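PDB 1XG2: pectinesterase 1 from Solanum lycopersicum, which hydrolyses the methyl esters of pectin in the plant cell wall, releasing methanol and leaving de-esterified galacturonan, through its C-terminal catalytic domain, the part described here. Local coordinates for residues A246-D249 and G250-L254; K296-G300 and G301-R305; K288-P291 and F292-A295; R186-P189 and N190-T193. All coordinates share one frame; numbering follows the deposited sequence.

Contact 1: residues A246-D249 and G250-L254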
loop_
_atom_site.group_PDB
_atom_site.type_symbol
_atom_site.label_atom_id
_atom_site.label_comp_id
_atom_site.label_asym_id
_atom_site.label_seq_id
_atom_site.Cartn_x
_atom_site.Cartn_y
_atom_site.Cartn_z
ATOM N N ALA A 246 -10.230 -14.753 8.344
ATOM C CA ALA A 246 -10.576 -15.801 7.392
ATOM C C ALA A 246 -9.367 -16.313 6.636
ATOM O O ALA A 246 -8.396 -15.589 6.383
ATOM C CB ALA A 246 -11.614 -15.293 6.405
ATOM N N GLU A 247 -9.448 -17.580 6.258
ATOM C CA GLU A 247 -8.462 -18.188 5.398
ATOM C C GLU A 247 -8.466 -17.513 4.029
ATOM O O GLU A 247 -9.511 -17.041 3.555
ATOM C CB GLU A 247 -8.781 -19.681 5.245
ATOM C CG GLU A 247 -8.624 -20.463 6.545
ATOM C CD GLU A 247 -9.020 -21.932 6.406
ATOM O OE1 GLU A 247 -9.466 -22.324 5.314
ATOM O OE2 GLU A 247 -8.879 -22.680 7.396
ATOM N N TRP A 248 -7.294 -17.471 3.406
ATOM C CA TRP A 248 -7.170 -17.100 2.012
ATOM C C TRP A 248 -7.378 -18.337 1.139
ATOM O O TRP A 248 -8.175 -18.320 0.209
ATOM C CB TRP A 248 -5.788 -16.504 1.730
ATOM C CG TRP A 248 -5.585 -16.111 0.299
ATOM C CD1 TRP A 248 -4.932 -16.825 -0.663
ATOM C CD2 TRP A 248 -6.032 -14.904 -0.334
ATOM N NE1 TRP A 248 -4.942 -16.137 -1.853
ATOM C CE2 TRP A 248 -5.619 -14.957 -1.679
ATOM C CE3 TRP A 248 -6.733 -13.775 0.107
ATOM C CZ2 TRP A 248 -5.898 -13.948 -2.586
ATOM C CZ3 TRP A 248 -7.013 -12.771 -0.793
ATOM C CH2 TRP A 248 -6.585 -12.857 -2.124
ATOM N N ASP A 249 -6.613 -19.387 1.430
ATOM C CA ASP A 249 -6.662 -20.634 0.674
ATOM C C ASP A 249 -6.201 -21.765 1.580
ATOM O O ASP A 249 -5.000 -22.052 1.682
ATOM C CB ASP A 249 -5.749 -20.529 -0.551
ATOM C CG ASP A 249 -5.833 -21.753 -1.457
ATOM O OD1 ASP A 249 -4.990 -21.880 -2.368
ATOM O OD2 ASP A 249 -6.712 -22.626 -1.334
ATOM N N GLY A 250 -7.154 -22.391 2.257
ATOM C CA GLY A 250 -6.839 -23.420 3.228
ATOM C C GLY A 250 -5.863 -22.927 4.279
ATOM O O GLY A 250 -6.076 -21.876 4.904
ATOM N N ASP A 251 -4.767 -23.659 4.449
ATOM C CA ASP A 251 -3.793 -23.339 5.483
ATOM C C ASP A 251 -2.644 -22.405 5.028
ATOM O O ASP A 251 -1.683 -22.206 5.762
ATOM C CB ASP A 251 -3.247 -24.631 6.115
ATOM C CG ASP A 251 -2.340 -25.430 5.182
ATOM O OD1 ASP A 251 -2.058 -24.994 4.034
ATOM O OD2 ASP A 251 -1.859 -26.530 5.538
ATOM N N PHE A 252 -2.742 -21.850 3.826
ATOM C CA PHE A 252 -1.779 -20.845 3.364
ATOM C C PHE A 252 -1.601 -19.727 4.389
ATOM O O PHE A 252 -2.581 -19.135 4.855
ATOM C CB PHE A 252 -2.220 -20.252 2.027
ATOM C CG PHE A 252 -1.350 -19.111 1.537
ATOM C CD1 PHE A 252 -0.078 -19.351 1.046
ATOM C CD2 PHE A 252 -1.817 -17.799 1.562
ATOM C CE1 PHE A 252 0.718 -18.302 0.593
ATOM C CE2 PHE A 252 -1.028 -16.746 1.106
ATOM C CZ PHE A 252 0.228 -16.990 0.618
ATOM N N ALA A 253 -0.348 -19.495 4.770
ATOM C CA ALA A 253 0.068 -18.339 5.568
ATOM C C ALA A 253 -0.245 -18.427 7.054
ATOM O O ALA A 253 0.180 -17.567 7.817
ATOM C CB ALA A 253 -0.525 -17.051 4.986
ATOM N N LEU A 254 -0.966 -19.457 7.490
ATOM C CA LEU A 254 -1.549 -19.430 8.833
ATOM C C LEU A 254 -0.500 -19.463 9.951
ATOM O O LEU A 254 -0.755 -18.984 11.049
ATOM C CB LEU A 254 -2.580 -20.557 9.010
ATOM C CG LEU A 254 -3.747 -20.547 8.023
ATOM C CD1 LEU A 254 -4.813 -21.554 8.447
ATOM C CD2 LEU A 254 -4.340 -19.143 7.867
HETATM O O HOH W 1 -10.006 -21.683 2.455
HETATM O O HOH W 2 -5.136 -19.311 4.051
#

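Contact 2: residues K296-G300 and G301-R305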
loop_
_atom_site.group_PDB
_atom_site.type_symbol
_atom_site.label_atom_id
_atom_site.label_comp_id
_atom_site.label_asym_id
_atom_site.label_seq_id
_atom_site.Cartn_x
_atom_site.Cartn_y
_atom_site.Cartn_z
ATOM N N LYS A 296 6.363 3.971 15.582
ATOM C CA LYS A 296 7.228 2.851 15.221
ATOM C C LYS A 296 7.004 2.330 13.802
ATOM O O LYS A 296 7.958 1.946 13.134
ATOM C CB LYS A 296 7.057 1.701 16.216
ATOM C CG LYS A 296 7.379 2.068 17.654
ATOM C CD LYS A 296 8.837 2.459 17.841
ATOM C CE LYS A 296 9.081 2.991 19.258
ATOM N NZ LYS A 296 10.469 3.515 19.418
ATOM N N LEU A 297 5.756 2.278 13.347
ATOM C CA LEU A 297 5.457 1.643 12.061
ATOM C C LEU A 297 5.710 2.571 10.873
ATOM O O LEU A 297 6.186 2.132 9.834
ATOM C CB LEU A 297 4.022 1.114 12.032
ATOM C CG LEU A 297 3.598 0.365 10.756
ATOM C CD1 LEU A 297 4.393 -0.920 10.570
ATOM C CD2 LEU A 297 2.118 0.057 10.808
ATOM N N ILE A 298 5.402 3.856 11.040
ATOM C CA ILE A 298 5.572 4.844 9.980
ATOM C C ILE A 298 6.490 6.023 10.353
ATOM O O ILE A 298 6.535 7.010 9.638
ATOM C CB ILE A 298 4.179 5.353 9.494
ATOM C CG1 ILE A 298 3.388 6.064 10.602
ATOM C CG2 ILE A 298 3.367 4.174 8.929
ATOM C CD1 ILE A 298 2.092 6.716 10.102
ATOM N N GLN A 299 7.240 5.912 11.442
ATOM C CA GLN A 299 8.150 6.995 11.847
ATOM C C GLN A 299 7.477 8.357 11.756
ATOM O O GLN A 299 8.067 9.331 11.289
ATOM C CB GLN A 299 9.412 6.969 10.985
ATOM C CG GLN A 299 10.263 5.729 11.235
ATOM C CD GLN A 299 9.726 4.515 10.536
ATOM O OE1 GLN A 299 9.462 4.569 9.347
ATOM N NE2 GLN A 299 9.554 3.419 11.267
ATOM N N GLY A 300 6.236 8.427 12.222
ATOM C CA GLY A 300 5.326 9.480 11.809
ATOM C C GLY A 300 5.698 10.907 12.166
ATOM O O GLY A 300 5.504 11.807 11.363
ATOM N N GLY A 301 6.228 11.119 13.354
ATOM C CA GLY A 301 6.530 12.466 13.796
ATOM C C GLY A 301 7.492 13.198 12.874
ATOM O O GLY A 301 7.278 14.384 12.574
ATOM N N SER A 302 8.523 12.487 12.404
ATOM C CA SER A 302 9.544 13.064 11.521
ATOM C C SER A 302 8.965 13.725 10.288
ATOM O O SER A 302 9.653 14.494 9.612
ATOM C CB SER A 302 10.585 11.999 11.126
ATOM O OG SER A 302 10.029 10.947 10.339
ATOM N N TRP A 303 7.711 13.416 9.971
ATOM C CA TRP A 303 7.030 14.053 8.864
ATOM C C TRP A 303 5.574 14.467 9.131
ATOM O O TRP A 303 5.046 15.273 8.396
ATOM C CB TRP A 303 7.090 13.166 7.613
ATOM C CG TRP A 303 6.563 11.779 7.798
ATOM C CD1 TRP A 303 7.243 10.718 8.301
ATOM C CD2 TRP A 303 5.251 11.297 7.473
ATOM N NE1 TRP A 303 6.445 9.604 8.315
ATOM C CE2 TRP A 303 5.216 9.927 7.804
ATOM C CE3 TRP A 303 4.102 11.882 6.924
ATOM C CZ2 TRP A 303 4.077 9.132 7.615
ATOM C CZ3 TRP A 303 2.970 11.090 6.729
ATOM C CH2 TRP A 303 2.965 9.736 7.076
ATOM N N LEU A 304 4.907 13.934 10.140
ATOM C CA LEU A 304 3.499 14.290 10.324
ATOM C C LEU A 304 3.346 15.693 10.867
ATOM O O LEU A 304 2.412 16.402 10.487
ATOM C CB LEU A 304 2.787 13.325 11.246
ATOM C CG LEU A 304 2.260 12.081 10.550
ATOM C CD1 LEU A 304 1.696 11.119 11.593
ATOM C CD2 LEU A 304 1.227 12.424 9.475
ATOM N N ARG A 305 4.271 16.111 11.738
ATOM C CA ARG A 305 4.099 17.396 12.414
ATOM C C ARG A 305 4.011 18.560 11.427
ATOM O O ARG A 305 3.263 19.508 11.676
ATOM C CB ARG A 305 5.142 17.633 13.535
ATOM C CG ARG A 305 6.602 17.690 13.004
ATOM C CD ARG A 305 7.669 18.176 14.006
ATOM N NE ARG A 305 8.267 17.095 14.803
ATOM C CZ ARG A 305 9.276 16.307 14.424
ATOM N NH1 ARG A 305 9.857 16.438 13.233
ATOM N NH2 ARG A 305 9.717 15.371 15.261
#

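Contact 3: residues K288-P291 and F292-A295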
loop_
_atom_site.group_PDB
_atom_site.type_symbol
_atom_site.label_atom_id
_atom_site.label_comp_id
_atom_site.label_asym_id
_atom_site.label_seq_id
_atom_site.Cartn_x
_atom_site.Cartn_y
_atom_site.Cartn_z
ATOM N N LYS A 288 4.175 -5.338 22.880
ATOM C CA LYS A 288 3.906 -6.062 21.632
ATOM C C LYS A 288 2.949 -5.315 20.682
ATOM O O LYS A 288 2.894 -5.619 19.481
ATOM C CB LYS A 288 3.384 -7.467 21.942
ATOM C CG LYS A 288 4.463 -8.360 22.574
ATOM C CD LYS A 288 3.936 -9.748 22.894
ATOM C CE LYS A 288 4.993 -10.629 23.566
ATOM N NZ LYS A 288 4.456 -12.015 23.791
ATOM N N ALA A 289 2.187 -4.364 21.222
ATOM C CA ALA A 289 1.351 -3.480 20.415
ATOM C C ALA A 289 2.134 -2.275 19.883
ATOM O O ALA A 289 1.770 -1.693 18.851
ATOM C CB ALA A 289 0.166 -3.006 21.228
ATOM N N MET A 290 3.217 -1.915 20.574
ATOM C CA MET A 290 3.947 -0.673 20.285
ATOM C C MET A 290 4.530 -0.580 18.866
ATOM O O MET A 290 4.559 0.500 18.297
ATOM C CB MET A 290 5.054 -0.421 21.321
ATOM C CG MET A 290 4.670 0.622 22.381
ATOM S SD MET A 290 4.620 2.330 21.770
ATOM C CE MET A 290 6.289 2.543 21.280
ATOM N N PRO A 291 5.005 -1.682 18.306
ATOM C CA PRO A 291 5.519 -1.679 16.927
ATOM C C PRO A 291 4.526 -1.198 15.870
ATOM O O PRO A 291 4.949 -0.846 14.765
ATOM C CB PRO A 291 5.864 -3.142 16.685
ATOM C CG PRO A 291 6.123 -3.687 18.029
ATOM C CD PRO A 291 5.143 -3.012 18.924
ATOM N N PHE A 292 3.237 -1.168 16.214
ATOM C CA PHE A 292 2.187 -0.817 15.263
ATOM C C PHE A 292 1.655 0.596 15.442
ATOM O O PHE A 292 0.688 0.974 14.800
ATOM C CB PHE A 292 1.100 -1.894 15.307
ATOM C CG PHE A 292 1.655 -3.270 15.038
ATOM C CD1 PHE A 292 1.947 -3.671 13.737
ATOM C CD2 PHE A 292 1.990 -4.112 16.080
ATOM C CE1 PHE A 292 2.506 -4.916 13.477
ATOM C CE2 PHE A 292 2.552 -5.356 15.836
ATOM C CZ PHE A 292 2.813 -5.766 14.528
ATOM N N THR A 293 2.345 1.388 16.267
ATOM C CA THR A 293 1.981 2.786 16.491
ATOM C C THR A 293 2.547 3.656 15.391
ATOM O O THR A 293 3.403 3.241 14.608
ATOM C CB THR A 293 2.497 3.302 17.851
ATOM O OG1 THR A 293 3.917 3.139 17.927
ATOM C CG2 THR A 293 1.947 2.489 18.998
ATOM N N VAL A 294 2.054 4.874 15.324
ATOM C CA VAL A 294 2.525 5.853 14.348
ATOM C C VAL A 294 4.037 6.043 14.482
ATOM O O VAL A 294 4.759 6.098 13.489
ATOM C CB VAL A 294 1.809 7.176 14.543
ATOM C CG1 VAL A 294 2.551 8.332 13.879
ATOM C CG2 VAL A 294 0.390 7.085 14.039
ATOM N N ALA A 295 4.494 6.138 15.727
ATOM C CA ALA A 295 5.908 6.338 16.015
ATOM C C ALA A 295 6.783 5.220 15.432
ATOM O O ALA A 295 7.817 5.489 14.835
ATOM C CB ALA A 295 6.114 6.443 17.514
#

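Contact 4: residues R186-P189 and N190-T193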
loop_
_atom_site.group_PDB
_atom_site.type_symbol
_atom_site.label_atom_id
_atom_site.label_comp_id
_atom_site.label_asym_id
_atom_site.label_seq_id
_atom_site.Cartn_x
_atom_site.Cartn_y
_atom_site.Cartn_z
ATOM N N ARG A 186 1.985 -8.406 2.666
ATOM C CA ARG A 186 3.420 -8.527 2.925
ATOM C C ARG A 186 3.904 -9.932 2.572
ATOM O O ARG A 186 3.465 -10.918 3.155
ATOM C CB ARG A 186 3.778 -8.216 4.387
ATOM C CG ARG A 186 5.288 -8.219 4.644
ATOM C CD ARG A 186 5.712 -7.770 6.026
ATOM N NE ARG A 186 5.499 -8.835 7.006
ATOM C CZ ARG A 186 6.223 -9.048 8.102
ATOM N NH1 ARG A 186 7.235 -8.262 8.426
ATOM N NH2 ARG A 186 5.930 -10.078 8.893
ATOM N N THR A 187 4.827 -9.986 1.621
ATOM C CA THR A 187 5.300 -11.216 1.011
ATOM C C THR A 187 6.529 -11.762 1.733
ATOM O O THR A 187 6.826 -12.951 1.663
ATOM C CB THR A 187 5.645 -10.896 -0.462
ATOM O OG1 THR A 187 4.422 -10.667 -1.190
ATOM C CG2 THR A 187 6.287 -12.061 -1.162
ATOM N N ASP A 188 7.226 -10.882 2.434
ATOM C CA ASP A 188 8.601 -11.113 2.837
ATOM C C ASP A 188 8.774 -10.544 4.253
ATOM O O ASP A 188 8.448 -9.397 4.500
ATOM C CB ASP A 188 9.464 -10.410 1.788
ATOM C CG ASP A 188 10.958 -10.450 2.056
ATOM O OD1 ASP A 188 11.439 -10.803 3.149
ATOM O OD2 ASP A 188 11.737 -10.093 1.150
ATOM N N PRO A 189 9.260 -11.360 5.185
ATOM C CA PRO A 189 9.367 -10.960 6.583
ATOM C C PRO A 189 10.452 -9.911 6.861
ATOM O O PRO A 189 10.485 -9.383 7.961
ATOM C CB PRO A 189 9.701 -12.270 7.279
ATOM C CG PRO A 189 10.397 -13.048 6.290
ATOM C CD PRO A 189 9.749 -12.731 4.980
ATOM N N ASN A 190 11.312 -9.624 5.880
ATOM C CA ASN A 190 12.316 -8.585 6.005
ATOM C C ASN A 190 11.741 -7.192 5.699
ATOM O O ASN A 190 12.402 -6.183 5.938
ATOM C CB ASN A 190 13.524 -8.856 5.090
ATOM C CG ASN A 190 14.136 -10.248 5.293
ATOM O OD1 ASN A 190 14.340 -11.002 4.330
ATOM N ND2 ASN A 190 14.436 -10.582 6.529
ATOM N N GLN A 191 10.523 -7.146 5.168
ATOM C CA GLN A 191 9.839 -5.898 4.871
ATOM C C GLN A 191 9.197 -5.318 6.140
ATOM O O GLN A 191 8.452 -6.008 6.828
ATOM C CB GLN A 191 8.758 -6.102 3.792
ATOM C CG GLN A 191 9.247 -6.495 2.398
ATOM C CD GLN A 191 8.087 -6.717 1.414
ATOM O OE1 GLN A 191 7.231 -7.592 1.620
ATOM N NE2 GLN A 191 8.052 -5.924 0.361
ATOM N N ALA A 192 9.477 -4.051 6.433
ATOM C CA ALA A 192 8.897 -3.383 7.613
ATOM C C ALA A 192 7.555 -2.721 7.272
ATOM O O ALA A 192 7.356 -1.500 7.420
ATOM C CB ALA A 192 9.853 -2.383 8.193
ATOM N N THR A 193 6.619 -3.548 6.838
ATOM C CA THR A 193 5.323 -3.073 6.392
ATOM C C THR A 193 4.233 -3.769 7.169
ATOM O O THR A 193 4.480 -4.736 7.894
ATOM C CB THR A 193 5.152 -3.353 4.912
ATOM O OG1 THR A 193 5.397 -4.742 4.662
ATOM C CG2 THR A 193 6.207 -2.625 4.099
#

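Contact 1: residues A246-D249 and G250-L254
Trp248 and Phe252 leave a surface loop next to each other, in one direction. Their rings meet at a slant, with the planes at 53° and the centroid of the indole five-membered ring 5.7 Å from that of the phenyl ring. The closest atoms are Trp248 CD1 and Phe252 CD2, 4.0 Å apart. In both residues CG stands anti to the backbone N (chi1 179° in Trp248, 175° in Phe252), which brings the two rings out alongside each other. Ala253 CB covers part of one face of the phenyl ring.

The backbone between them folds as a type II' beta turn from Asp249 to Phe252. Phe252 N closes it on Asp249 O at 3.1 Å, coming from above the carbonyl plane. Gly250 takes the positive phi of this turn. A type II turn from Asp251 to Leu254 follows directly.

Glu247 is extended and lays its carboxylate beside the Gly250 peptide. Water 1 bridges the two, giving a hydrogen to Glu247 OE1 at 3.0 Å and taking one from Gly250 N at 2.9 Å. Water 2 sits inside the bend. It accepts from Asp249 N and donates to Gly250 O and to Phe252 O, the last at 2.7 Å.

Trp248 also meets the ring of Trp223 and touches Arg221, both probable substrate-binding residues, and it packs on Asp153, the predicted nucleophile. This is consistent with the loop bordering the active site. It lies between strand 235-236 and strand 258-262 of the parallel beta-helix, and a backbone bond from Leu254 to Gly279 ties it to the loop before strand 280-283.

Contact 2: residues K296-G300 and G301-R305
Ile298, the first residue to leave the helix 294-297, meets Trp303 in two ways. Its carbonyl oxygen takes the indole N-H in the ring plane, with Ile298 O 2.9 Å from Trp303 NE1 and an N-H...O angle of 157°. Its CD1 lies 4.0 Å from Trp303 CZ2, and the two side chains cross at about a right angle. The N-H is held at the pyrrole edge, and one carbon of the benzene ring touches the isoleucine.

At Gln299 the contact passes to the backbone. Gln299 O accepts the hydroxyl of Ser302 OG at 2.7 Å and a weak bond from Ser302 N. The serine OG sits between its own N and carbonyl carbon (chi1 65°), which turns it back toward this oxygen. The amide end of Gln299 leads away, and its OE1 is bonded to Arg140.

Gly300 O accepts two backbone donors, Trp303 N at 3.1 Å and Leu304 N. It also lies over one face of the Trp303 ring, and Leu304 CG packs on that same face. The Leu304 side chain runs on past the Gly300 carbonyl, with CB and CG against it.

Ile298, Trp303 and Leu304 all reach Phe142 in strand 140-144. This is a helix-to-helix link in the C-terminal tail, packed on the outside of the right-handed parallel beta-helix of pectin methylesterases.

Contact 3: residues K288-P291 and F292-A295
Met290 O is gripped twice by Thr293. The hydroxyl Thr293 OG1 gives it a hydrogen in the carbonyl plane at 2.7 Å. Thr293 N gives it another at 3.1 Å, but from well above that plane. OG1 lies between the threonine's own N and carbonyl carbon (chi1 57°), so hydroxyl and backbone N-H face the same acceptor. The methyl of the same side chain, Thr293 CG2, lies 3.9 Å from Met290 SD. The methionine chain is bent at chi2 (-72°), which brings its sulfur to this methyl.

One residue earlier, Phe292 N bonds to Ala289 O at 3.1 Å with an angle of 159°. These successive bonds, each back over three residues, give the backbone its tight 3-10 winding around Met290 and Pro291.

The Phe292 ring folds back along the chain. Pro291 CB sits over one face, near the rim, 4.0 Å from Phe292 CD2. Lys288 O lies at the ring edge, in plane, 3.7 Å from Phe292 CE2. The ring also packs on Arg228, Val230 and Met232 of strand 228-232, and Ala289 joins it on Met232.

Thr293 stands at the N-cap of helix 294-297, where OG1 also receives a weak bond from Lys296 N. The arrangement is a threonine N-cap that joins a short 3-10 segment to the next helix, here laid against the sheet of the parallel beta-helix.

Contact 4: residues R186-P189 and N190-T193
Arg186 NH1 donates to Gln191 O at 3.0 Å, nearly straight at 165° and in the guanidinium plane. The arginine chain runs out extended with CG anti to the backbone N (chi1 -175°), then bends at chi3 to bring the guanidinium edge to that oxygen. Arg186 NE is held by Tyr226 O. The second side-chain bond to backbone makes an Asx turn: Asp188 OD1 accepts Asn190 N at 3.0 Å, met from above the carboxylate plane.

Weaker polar contacts come from Gln191 OE1. The extended glutamine side chain runs back past Arg186 in the opposite direction, and the amide and guanidinium planes are only 6° apart. Gln191 OE1 takes weak bonds from Thr187 N and Asp188 N, both at 3.4 Å.

Among backbone bonds, Gln191 N to Asp188 O at 3.1 Å closes a type I beta turn from Asp188 to Gln191, with Pro189 and Asn190 at its corner. An inverse gamma turn centred on Ala192 follows. The turns belong to a loop joining strand 179-184 to strand 194-198, two strands in different sheets of the parallel beta-helix. The loop is part of the inhibitor interface: Asn190 O and Ala192 N both bond to Asn102 of the pectinesterase inhibitor chain, and Gln191 NE2 bonds to Asp110 of that chain.

Packing is by carbon against polar atoms. Arg186 CD lies 3.3 Å from Thr193 OG1, which is hydrogen-bonded to Asn158. Arg186 CB and CG line the same hydroxyl. Pro189 CA rests over one face of the guanidinium.

Following the chain from the N terminus, contact 4 comes first and closes the loop between strands 179-184 and 194-198. Contact 1 folds the loop between strands 235-236 and 258-262. Contacts 3 and 2 come after strand 280-283, in the helical C-terminal tail. All four are local and in series, so none nests or crosses. Contacts 3 and 2 share helix 294-297 and touch, with Gly300 N 3.0 Å from Val294 O, a probable hydrogen bond. Contact 4 comes within about 4 Å of contact 2 at the nearest atoms without touching it. Contact 1 probably borders the active site, contact 4 lies at the inhibitor interface, and contacts 2 and 3 along the parallel beta-helix.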